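Local coordinates for hyaluronidase (Thermobaculum terrenum, PDB 5DIY), which probably acts as a family 84 hexosaminidase that removes O-linked N-acetylglucosamine, studied here in a form whose predicted proton donor has been replaced, at residues Trp221-Pro225 with Ile313-Glu317; Tyr270-Gln274 with Ser287-Ala291; Asn136-Gln141 with Tyr176-Leu180. All blocks are in the same frame, centred on the assembly; numbering follows the deposited sequence.

Contact 1 (Trp221-Pro225 with Ile313-Glu317). With NAG (2-acetamido-2-deoxy-beta-D-glucopyranose), chain E.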
loop_
_atom_site.group_PDB
_atom_site.type_symbol
_atom_site.label_atom_id
_atom_site.label_comp_id
_atom_site.label_asym_id
_atom_site.label_seq_id
_atom_site.Cartn_x
_atom_site.Cartn_y
_atom_site.Cartn_z
ATOM N N TRP C 221 -12.068 -5.248 1.739
ATOM C CA TRP C 221 -11.367 -3.972 1.664
ATOM C C TRP C 221 -9.907 -4.389 1.679
ATOM O O TRP C 221 -9.352 -4.648 2.737
ATOM C CB TRP C 221 -11.709 -3.112 2.892
ATOM C CG TRP C 221 -11.072 -1.744 2.973
ATOM C CD1 TRP C 221 -9.803 -1.383 2.598
ATOM C CD2 TRP C 221 -11.679 -0.560 3.502
ATOM N NE1 TRP C 221 -9.599 -0.054 2.846
ATOM C CE2 TRP C 221 -10.727 0.478 3.402
ATOM C CE3 TRP C 221 -12.938 -0.273 4.041
ATOM C CZ2 TRP C 221 -10.993 1.783 3.820
ATOM C CZ3 TRP C 221 -13.203 1.023 4.464
ATOM C CH2 TRP C 221 -12.233 2.037 4.347
ATOM N N ASP C 222 -9.284 -4.472 0.511
ATOM C CA ASP C 222 -7.926 -4.986 0.431
ATOM C C ASP C 222 -6.949 -3.814 0.418
ATOM O O ASP C 222 -6.933 -3.020 -0.529
ATOM C CB ASP C 222 -7.757 -5.878 -0.802
ATOM C CG ASP C 222 -6.679 -6.936 -0.620
ATOM O OD1 ASP C 222 -5.922 -6.881 0.372
ATOM O OD2 ASP C 222 -6.593 -7.851 -1.468
ATOM N N ASN C 223 -6.143 -3.707 1.472
ATOM C CA ASN C 223 -5.229 -2.582 1.655
ATOM C C ASN C 223 -3.910 -2.811 0.932
ATOM O O ASN C 223 -2.852 -2.961 1.551
ATOM C CB ASN C 223 -4.984 -2.314 3.149
ATOM C CG ASN C 223 -6.150 -1.626 3.826
ATOM O OD1 ASN C 223 -6.689 -2.124 4.809
ATOM N ND2 ASN C 223 -6.511 -0.460 3.341
ATOM N N TYR C 224 -4.003 -2.847 -0.392
ATOM C CA TYR C 224 -2.861 -2.852 -1.287
ATOM C C TYR C 224 -3.379 -2.244 -2.602
ATOM O O TYR C 224 -4.463 -2.644 -3.048
ATOM C CB TYR C 224 -2.321 -4.278 -1.514
ATOM C CG TYR C 224 -1.056 -4.251 -2.337
ATOM C CD1 TYR C 224 0.188 -4.005 -1.735
ATOM C CD2 TYR C 224 -1.101 -4.394 -3.719
ATOM C CE1 TYR C 224 1.350 -3.931 -2.495
ATOM C CE2 TYR C 224 0.055 -4.336 -4.481
ATOM C CZ TYR C 224 1.276 -4.096 -3.866
ATOM O OH TYR C 224 2.404 -4.023 -4.640
ATOM N N PRO C 225 -2.659 -1.304 -3.237
ATOM C CA PRO C 225 -1.281 -0.903 -2.914
ATOM C C PRO C 225 -1.066 0.217 -1.874
ATOM O O PRO C 225 0.063 0.657 -1.737
ATOM C CB PRO C 225 -0.745 -0.445 -4.284
ATOM C CG PRO C 225 -1.952 0.043 -4.994
ATOM C CD PRO C 225 -3.018 -0.940 -4.616
ATOM N N ILE C 313 9.377 -4.214 -1.043
ATOM C CA ILE C 313 8.869 -4.173 0.329
ATOM C C ILE C 313 7.403 -3.712 0.341
ATOM O O ILE C 313 7.064 -2.630 -0.144
ATOM C CB ILE C 313 9.724 -3.299 1.291
ATOM C CG1 ILE C 313 11.137 -3.875 1.451
ATOM C CG2 ILE C 313 9.069 -3.225 2.673
ATOM C CD1 ILE C 313 12.133 -2.925 2.089
ATOM N N SER C 314 6.548 -4.571 0.881
ATOM C CA SER C 314 5.133 -4.279 1.098
ATOM C C SER C 314 4.577 -5.363 2.005
ATOM O O SER C 314 5.280 -6.326 2.306
ATOM C CB SER C 314 4.362 -4.279 -0.228
ATOM O OG SER C 314 4.212 -5.591 -0.738
ATOM N N CYS C 315 3.311 -5.247 2.396
ATOM C CA CYS C 315 2.633 -6.333 3.108
ATOM C C CYS C 315 2.696 -7.676 2.349
ATOM O O CYS C 315 2.723 -8.734 2.970
ATOM C CB CYS C 315 1.171 -5.965 3.391
ATOM S SG CYS C 315 0.120 -5.816 1.923
ATOM N N LEU C 316 2.721 -7.619 1.018
ATOM C CA LEU C 316 2.813 -8.818 0.175
ATOM C C LEU C 316 4.214 -9.446 0.176
ATOM O O LEU C 316 4.343 -10.658 0.051
ATOM C CB LEU C 316 2.408 -8.494 -1.266
ATOM C CG LEU C 316 1.016 -7.888 -1.479
ATOM C CD1 LEU C 316 0.777 -7.581 -2.948
ATOM C CD2 LEU C 316 -0.068 -8.812 -0.947
ATOM N N GLU C 317 5.254 -8.621 0.288
ATOM C CA GLU C 317 6.631 -9.106 0.367
ATOM C C GLU C 317 7.341 -8.336 1.464
ATOM O O GLU C 317 8.063 -7.386 1.174
ATOM C CB GLU C 317 7.358 -8.920 -0.968
ATOM C CG GLU C 317 6.764 -9.679 -2.140
ATOM C CD GLU C 317 6.775 -11.189 -1.969
ATOM O OE1 GLU C 317 7.551 -11.716 -1.144
ATOM O OE2 GLU C 317 5.992 -11.850 -2.672
HETATM C C1 NAG E . -6.726 1.526 8.049
HETATM C C2 NAG E . -7.863 2.310 7.364
HETATM C C3 NAG E . -7.528 2.801 5.953
HETATM C C4 NAG E . -6.025 2.953 5.785
HETATM C C5 NAG E . -5.381 1.587 5.955
HETATM C C6 NAG E . -3.851 1.623 5.816
HETATM C C7 NAG E . -9.299 0.370 6.820
HETATM C C8 NAG E . -10.685 -0.194 6.962
HETATM N N2 NAG E . -9.116 1.564 7.385
HETATM O O3 NAG E . -8.188 4.052 5.727
HETATM O O4 NAG E . -5.721 3.430 4.474
HETATM O O5 NAG E . -5.757 0.937 7.174
HETATM O O6 NAG E . -3.254 2.582 6.693
HETATM O O7 NAG E . -8.412 -0.240 6.236
#
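The phenol ring of Y224 is what reaches from the segment 221-225 to the loop 313-317. Its CB already points toward that loop, and CG anti to the backbone N (chi1 -174°) swings the ring in beside it, under L316. Beyond CB every ring carbon lies beneath one methyl group of L316: CD1 of L316 stands 3.5 Å from the ring centroid and only 5° off the normal, a nearly central CH-pi contact. Tyrosine offers a wide apolar face here, and leucine suits the place because its branched end can lower a single methyl onto it. Along one flank, Y224 CD1 lies 4.1 Å from SG of C315, an oblique sulfur-aromatic contact with the thiol well off the ring normal, and Y224 CE1 lies 3.7 Å from OG of S314. That hydroxyl also receives weak bonds from the backbone N of L316 and of E317, which probably help to hold the turn of the loop.

All this happens just past the end of strand 218-222, seventh of the eight parallel strands of a TIM barrel, where the loops that follow the strands build the active site. Earlier in the same segment the indole of W221 lies flat against the acetamido group of the N-acetylglucosamine, whose C8 methyl sits 3.4 Å above the ring plane; D119 and D228 are among the residues hydrogen-bonded to the sugar. N223, next to Y224 in the chain, is also a sugar-binding residue and lies by N257.

The opposite face of the Y224 ring is backed by P225, which follows a cis peptide bond and has its CB 3.9 Å from the plane on that side. At the far tip, Y224 OH is hydrogen-bonded to the carbonyl O of G238.

Contact 2 (Tyr270-Gln274 with Ser287-Ala291)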
loop_
_atom_site.group_PDB
_atom_site.type_symbol
_atom_site.label_atom_id
_atom_site.label_comp_id
_atom_site.label_asym_id
_atom_site.label_seq_id
_atom_site.Cartn_x
_atom_site.Cartn_y
_atom_site.Cartn_z
ATOM N N TYR C 270 -3.689 -2.761 -12.322
ATOM C CA TYR C 270 -3.791 -3.571 -13.541
ATOM C C TYR C 270 -3.748 -5.062 -13.204
ATOM O O TYR C 270 -4.573 -5.831 -13.686
ATOM C CB TYR C 270 -2.673 -3.220 -14.537
ATOM C CG TYR C 270 -2.792 -3.899 -15.886
ATOM C CD1 TYR C 270 -2.388 -5.223 -16.064
ATOM C CD2 TYR C 270 -3.303 -3.218 -16.994
ATOM C CE1 TYR C 270 -2.497 -5.850 -17.292
ATOM C CE2 TYR C 270 -3.409 -3.838 -18.234
ATOM C CZ TYR C 270 -3.003 -5.154 -18.376
ATOM O OH TYR C 270 -3.098 -5.792 -19.595
ATOM N N THR C 271 -2.790 -5.456 -12.367
ATOM C CA THR C 271 -2.616 -6.864 -11.998
ATOM C C THR C 271 -3.770 -7.363 -11.128
ATOM O O THR C 271 -4.235 -8.498 -11.283
ATOM C CB THR C 271 -1.256 -7.132 -11.307
ATOM O OG1 THR C 271 -1.192 -6.480 -10.024
ATOM C CG2 THR C 271 -0.102 -6.668 -12.192
ATOM N N PHE C 272 -4.207 -6.505 -10.215
ATOM C CA PHE C 272 -5.403 -6.729 -9.404
ATOM C C PHE C 272 -6.622 -7.025 -10.284
ATOM O O PHE C 272 -7.317 -8.012 -10.055
ATOM C CB PHE C 272 -5.607 -5.510 -8.492
ATOM C CG PHE C 272 -6.945 -5.436 -7.805
ATOM C CD1 PHE C 272 -7.278 -6.326 -6.794
ATOM C CD2 PHE C 272 -7.849 -4.421 -8.125
ATOM C CE1 PHE C 272 -8.505 -6.241 -6.134
ATOM C CE2 PHE C 272 -9.076 -4.326 -7.471
ATOM C CZ PHE C 272 -9.404 -5.237 -6.469
ATOM N N ALA C 273 -6.838 -6.204 -11.312
ATOM C CA ALA C 273 -7.953 -6.388 -12.262
ATOM C C ALA C 273 -7.877 -7.696 -13.055
ATOM O O ALA C 273 -8.901 -8.341 -13.293
ATOM C CB ALA C 273 -8.036 -5.206 -13.219
ATOM N N GLN C 274 -6.671 -8.081 -13.472
ATOM C CA GLN C 274 -6.478 -9.367 -14.147
ATOM C C GLN C 274 -6.769 -10.547 -13.221
ATOM O O GLN C 274 -7.380 -11.524 -13.657
ATOM C CB GLN C 274 -5.073 -9.488 -14.748
ATOM C CG GLN C 274 -4.851 -8.573 -15.951
ATOM C CD GLN C 274 -3.834 -9.120 -16.931
ATOM O OE1 GLN C 274 -4.100 -9.231 -18.131
ATOM N NE2 GLN C 274 -2.661 -9.465 -16.428
ATOM N N SER C 287 1.383 -11.002 -15.329
ATOM C CA SER C 287 0.468 -9.869 -15.265
ATOM C C SER C 287 1.217 -8.550 -15.121
ATOM O O SER C 287 0.908 -7.577 -15.810
ATOM C CB SER C 287 -0.511 -10.039 -14.104
ATOM O OG SER C 287 -1.524 -9.057 -14.167
ATOM N N TRP C 288 2.204 -8.533 -14.229
ATOM C CA TRP C 288 3.019 -7.343 -13.995
ATOM C C TRP C 288 3.764 -6.884 -15.257
ATOM O O TRP C 288 3.853 -5.684 -15.510
ATOM C CB TRP C 288 3.996 -7.583 -12.845
ATOM C CG TRP C 288 4.606 -6.345 -12.299
ATOM C CD1 TRP C 288 4.066 -5.499 -11.372
ATOM C CD2 TRP C 288 5.889 -5.813 -12.633
ATOM N NE1 TRP C 288 4.933 -4.462 -11.109
ATOM C CE2 TRP C 288 6.063 -4.631 -11.867
ATOM C CE3 TRP C 288 6.913 -6.220 -13.499
ATOM C CZ2 TRP C 288 7.217 -3.853 -11.945
ATOM C CZ3 TRP C 288 8.065 -5.441 -13.582
ATOM C CH2 TRP C 288 8.206 -4.269 -12.800
ATOM N N ARG C 289 4.263 -7.833 -16.051
ATOM C CA ARG C 289 4.979 -7.520 -17.309
ATOM C C ARG C 289 4.059 -6.990 -18.408
ATOM O O ARG C 289 4.429 -6.063 -19.131
ATOM C CB ARG C 289 5.748 -8.744 -17.824
ATOM C CG ARG C 289 6.916 -9.131 -16.933
ATOM C CD ARG C 289 7.425 -10.535 -17.236
ATOM N NE ARG C 289 7.891 -10.654 -18.618
ATOM C CZ ARG C 289 9.048 -10.176 -19.093
ATOM N NH1 ARG C 289 9.912 -9.530 -18.310
ATOM N NH2 ARG C 289 9.344 -10.343 -20.382
ATOM N N GLN C 290 2.871 -7.577 -18.543
ATOM C CA GLN C 290 1.861 -7.037 -19.456
ATOM C C GLN C 290 1.412 -5.636 -19.012
ATOM O O GLN C 290 1.218 -4.750 -19.852
ATOM C CB GLN C 290 0.656 -7.973 -19.582
ATOM C CG GLN C 290 -0.232 -7.648 -20.777
ATOM C CD GLN C 290 -1.289 -8.705 -21.032
ATOM O OE1 GLN C 290 -1.275 -9.371 -22.070
ATOM N NE2 GLN C 290 -2.213 -8.868 -20.085
ATOM N N ALA C 291 1.256 -5.445 -17.700
ATOM C CA ALA C 291 0.933 -4.135 -17.124
ATOM C C ALA C 291 1.969 -3.076 -17.496
ATOM O O ALA C 291 1.605 -2.008 -17.992
ATOM C CB ALA C 291 0.812 -4.226 -15.608
#
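A single hydrogen bond joins Q274 to S287: the amide NE2 of Q274 donates to OG of S287 over 2.6 Å, with an N-H...O angle of 153°. The hydroxyl lies in the amide plane, so the N-H is well aimed. S287 brings its oxygen there by holding OG anti to the backbone N (chi1 -171°), while the extended glutamine spans the space between the helices. Serine is small enough to sit where the two backbones come close, and its OG also rests 3.3 Å from CA of T271.

The apolar contacts come from T271 and Y270. The CG2 methyl of T271 lies 4.2 Å from CB of W288, close against the backbone of helix 284-296, and its OG1 turns elsewhere, hydrogen-bonded to the carbonyl O of P268 and to N of Y240; threonine thus serves both an apolar and a polar neighbour. The ring of Y270 takes A291 over one face: the CA of A291 makes a CH-pi contact 3.9 Å from the ring centroid, displaced toward the rim, and its CB comes to 3.4 Å from Y270 CD1. Alanine suits this place, its lone methyl already lying against the ring.

At the more open end the long chain of Q290 crosses that of Y270 at about a right angle. Its CG lies 3.6 Å from Y270 OH, and its amide stands beside the ring edge, steeply turned against the ring plane.

The axes of the short segments pass 9.1 Å apart at 127°, an inclined, more nearly antiparallel packing. Helix 262-277 follows the last barrel strand, 251-256, onto whose I254 and A256 it lays F272, while helix 284-296 covers its other flank and turns W288 toward helix 301-308.

Contact 3 (Asn136-Gln141 with Tyr176-Leu180)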
loop_
_atom_site.group_PDB
_atom_site.type_symbol
_atom_site.label_atom_id
_atom_site.label_comp_id
_atom_site.label_asym_id
_atom_site.label_seq_id
_atom_site.Cartn_x
_atom_site.Cartn_y
_atom_site.Cartn_z
ATOM N N ASN C 136 -23.439 -2.977 23.930
ATOM C CA ASN C 136 -22.115 -2.866 23.299
ATOM C C ASN C 136 -22.151 -2.200 21.910
ATOM O O ASN C 136 -23.226 -1.906 21.378
ATOM C CB ASN C 136 -21.433 -4.249 23.250
ATOM C CG ASN C 136 -22.348 -5.342 22.727
ATOM O OD1 ASN C 136 -22.715 -6.260 23.453
ATOM N ND2 ASN C 136 -22.713 -5.253 21.469
ATOM N N LEU C 137 -20.962 -1.958 21.358
ATOM C CA LEU C 137 -20.768 -1.258 20.076
ATOM C C LEU C 137 -21.526 -1.920 18.933
ATOM O O LEU C 137 -22.217 -1.253 18.169
ATOM C CB LEU C 137 -19.268 -1.212 19.707
ATOM C CG LEU C 137 -18.621 0.051 19.123
ATOM C CD1 LEU C 137 -17.483 -0.345 18.193
ATOM C CD2 LEU C 137 -19.584 0.983 18.408
ATOM N N ALA C 138 -21.372 -3.236 18.820
ATOM C CA ALA C 138 -22.017 -4.023 17.760
ATOM C C ALA C 138 -23.534 -3.859 17.722
ATOM O O ALA C 138 -24.118 -3.799 16.646
ATOM C CB ALA C 138 -21.648 -5.498 17.888
ATOM N N GLU C 139 -24.159 -3.751 18.895
ATOM C CA GLU C 139 -25.617 -3.600 19.006
ATOM C C GLU C 139 -26.047 -2.209 18.565
ATOM O O GLU C 139 -27.043 -2.055 17.851
ATOM C CB GLU C 139 -26.106 -3.859 20.443
ATOM C CG GLU C 139 -26.444 -5.315 20.738
ATOM C CD GLU C 139 -26.847 -5.563 22.192
ATOM O OE1 GLU C 139 -26.776 -6.733 22.623
ATOM O OE2 GLU C 139 -27.234 -4.606 22.906
ATOM N N ALA C 140 -25.301 -1.198 19.009
ATOM C CA ALA C 140 -25.586 0.190 18.654
ATOM C C ALA C 140 -25.495 0.369 17.141
ATOM O O ALA C 140 -26.427 0.867 16.516
ATOM C CB ALA C 140 -24.617 1.129 19.356
ATOM N N GLN C 141 -24.373 -0.075 16.573
ATOM C CA GLN C 141 -24.123 -0.001 15.130
ATOM C C GLN C 141 -25.168 -0.751 14.305
ATOM O O GLN C 141 -25.670 -0.222 13.310
ATOM C CB GLN C 141 -22.728 -0.552 14.806
ATOM C CG GLN C 141 -21.609 0.364 15.269
ATOM C CD GLN C 141 -20.225 -0.224 15.075
ATOM O OE1 GLN C 141 -20.070 -1.405 14.775
ATOM N NE2 GLN C 141 -19.208 0.611 15.235
ATOM N N TYR C 176 -18.023 -9.324 18.901
ATOM C CA TYR C 176 -18.501 -8.184 18.119
ATOM C C TYR C 176 -18.963 -8.600 16.700
ATOM O O TYR C 176 -20.059 -8.237 16.273
ATOM C CB TYR C 176 -17.396 -7.106 18.063
ATOM C CG TYR C 176 -17.619 -6.012 17.046
ATOM C CD1 TYR C 176 -17.271 -6.208 15.708
ATOM C CD2 TYR C 176 -18.153 -4.776 17.412
ATOM C CE1 TYR C 176 -17.472 -5.218 14.765
ATOM C CE2 TYR C 176 -18.348 -3.774 16.470
ATOM C CZ TYR C 176 -18.008 -4.007 15.146
ATOM O OH TYR C 176 -18.198 -3.040 14.187
ATOM N N LEU C 177 -18.127 -9.355 15.992
ATOM C CA LEU C 177 -18.439 -9.820 14.629
ATOM C C LEU C 177 -19.633 -10.782 14.578
ATOM O O LEU C 177 -20.437 -10.730 13.640
ATOM C CB LEU C 177 -17.226 -10.505 14.003
ATOM C CG LEU C 177 -16.025 -9.603 13.717
ATOM C CD1 LEU C 177 -14.800 -10.440 13.382
ATOM C CD2 LEU C 177 -16.346 -8.620 12.594
ATOM N N ARG C 178 -19.728 -11.662 15.576
ATOM C CA ARG C 178 -20.863 -12.592 15.698
ATOM C C ARG C 178 -22.175 -11.856 15.988
ATOM O O ARG C 178 -23.216 -12.201 15.424
ATOM C CB ARG C 178 -20.584 -13.654 16.769
ATOM C CG ARG C 178 -19.784 -14.861 16.269
ATOM C CD ARG C 178 -18.767 -15.373 17.291
ATOM N NE ARG C 178 -19.289 -15.359 18.663
ATOM C CZ ARG C 178 -18.556 -15.322 19.781
ATOM N NH1 ARG C 178 -17.221 -15.314 19.754
ATOM N NH2 ARG C 178 -19.176 -15.295 20.958
ATOM N N ILE C 179 -22.122 -10.837 16.844
ATOM C CA ILE C 179 -23.288 -9.993 17.123
ATOM C C ILE C 179 -23.707 -9.247 15.858
ATOM O O ILE C 179 -24.894 -9.145 15.556
ATOM C CB ILE C 179 -23.021 -8.971 18.258
ATOM C CG1 ILE C 179 -22.781 -9.684 19.597
ATOM C CG2 ILE C 179 -24.189 -7.995 18.405
ATOM C CD1 ILE C 179 -22.005 -8.851 20.600
ATOM N N LEU C 180 -22.725 -8.731 15.125
ATOM C CA LEU C 180 -22.992 -7.968 13.905
ATOM C C LEU C 180 -23.640 -8.849 12.824
ATOM O O LEU C 180 -24.576 -8.419 12.150
ATOM C CB LEU C 180 -21.695 -7.329 13.376
ATOM C CG LEU C 180 -21.730 -5.906 12.832
ATOM C CD1 LEU C 180 -22.162 -4.898 13.892
ATOM C CD2 LEU C 180 -20.348 -5.562 12.296
#
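Y176 and Q141 meet through the polar bond of this contact. The phenol OH donates to OE1 of Q141 over 2.6 Å, arriving in the carbonyl plane on a lone pair, with a C=O...O angle of 140°. Amide and ring stand nearly perpendicular, 83° apart, and OE1 lies at the edge of the ring. The same hydroxyl is also hydrogen-bonded to the backbone N of T166, and Q141 NE2 to that residue's OG1, so this buried polar cluster is tied from both ends to the loop after strand 160-164.

Apolar packing centres on A138. Its CB fits among Y176, I179 and L180, 3.6 Å from CD2 of the tyrosine and equally far from CG2 of I179. A methyl is about all that suits so close an approach, with the CA atoms of A138 and Y176 5.5 Å apart. I179 holds CG2 anti to the backbone N, which turns that methyl to A138, while its CD1 reaches toward N136, the N-cap residue of helix 137-153. CD1 of L137 stands 3.9 Å from Y176 CE2, and CD1 of L180 rests against the backbone O of A138.

A valine at Y176 would probably leave Q141 OE1 and the T166 amide without their shared hydroxyl, and open a gap beside A138 and L137.

The axes of the short segments approach to 8.8 Å, 27° from parallel. Such near-parallel pairing is that of neighbouring outer helices in a TIM barrel: helix 137-153 precedes strand 160-164 and helix 175-183 follows it, so that strand links the two in sequence. The contact lies near their N-terminal ends, with the Y176 side chain about 11 Å from the bound sugar.

Overall arrangement
All three contacts belong to one TIM barrel or its immediate surroundings; contact 1 lies near the centre of the chain, contacts 2 and 3 about 16 and 29 Å from it. Contact 3 comes first along the chain and joins two outer helices flanking strand 160-164. Contact 1 opens later, at the end of strand 218-222, and closes only after helix 301-308; contact 2 is nested in that span. Centres of contacts 1 and 2, 1 and 3, and 2 and 3 are about 15, 28 and 38 Å apart. Contact 1 joins the sugar-binding end of the barrel to the loop beyond it; contact 3 packs two barrel-wall helices, and contact 2 the helix after the last strand against the next.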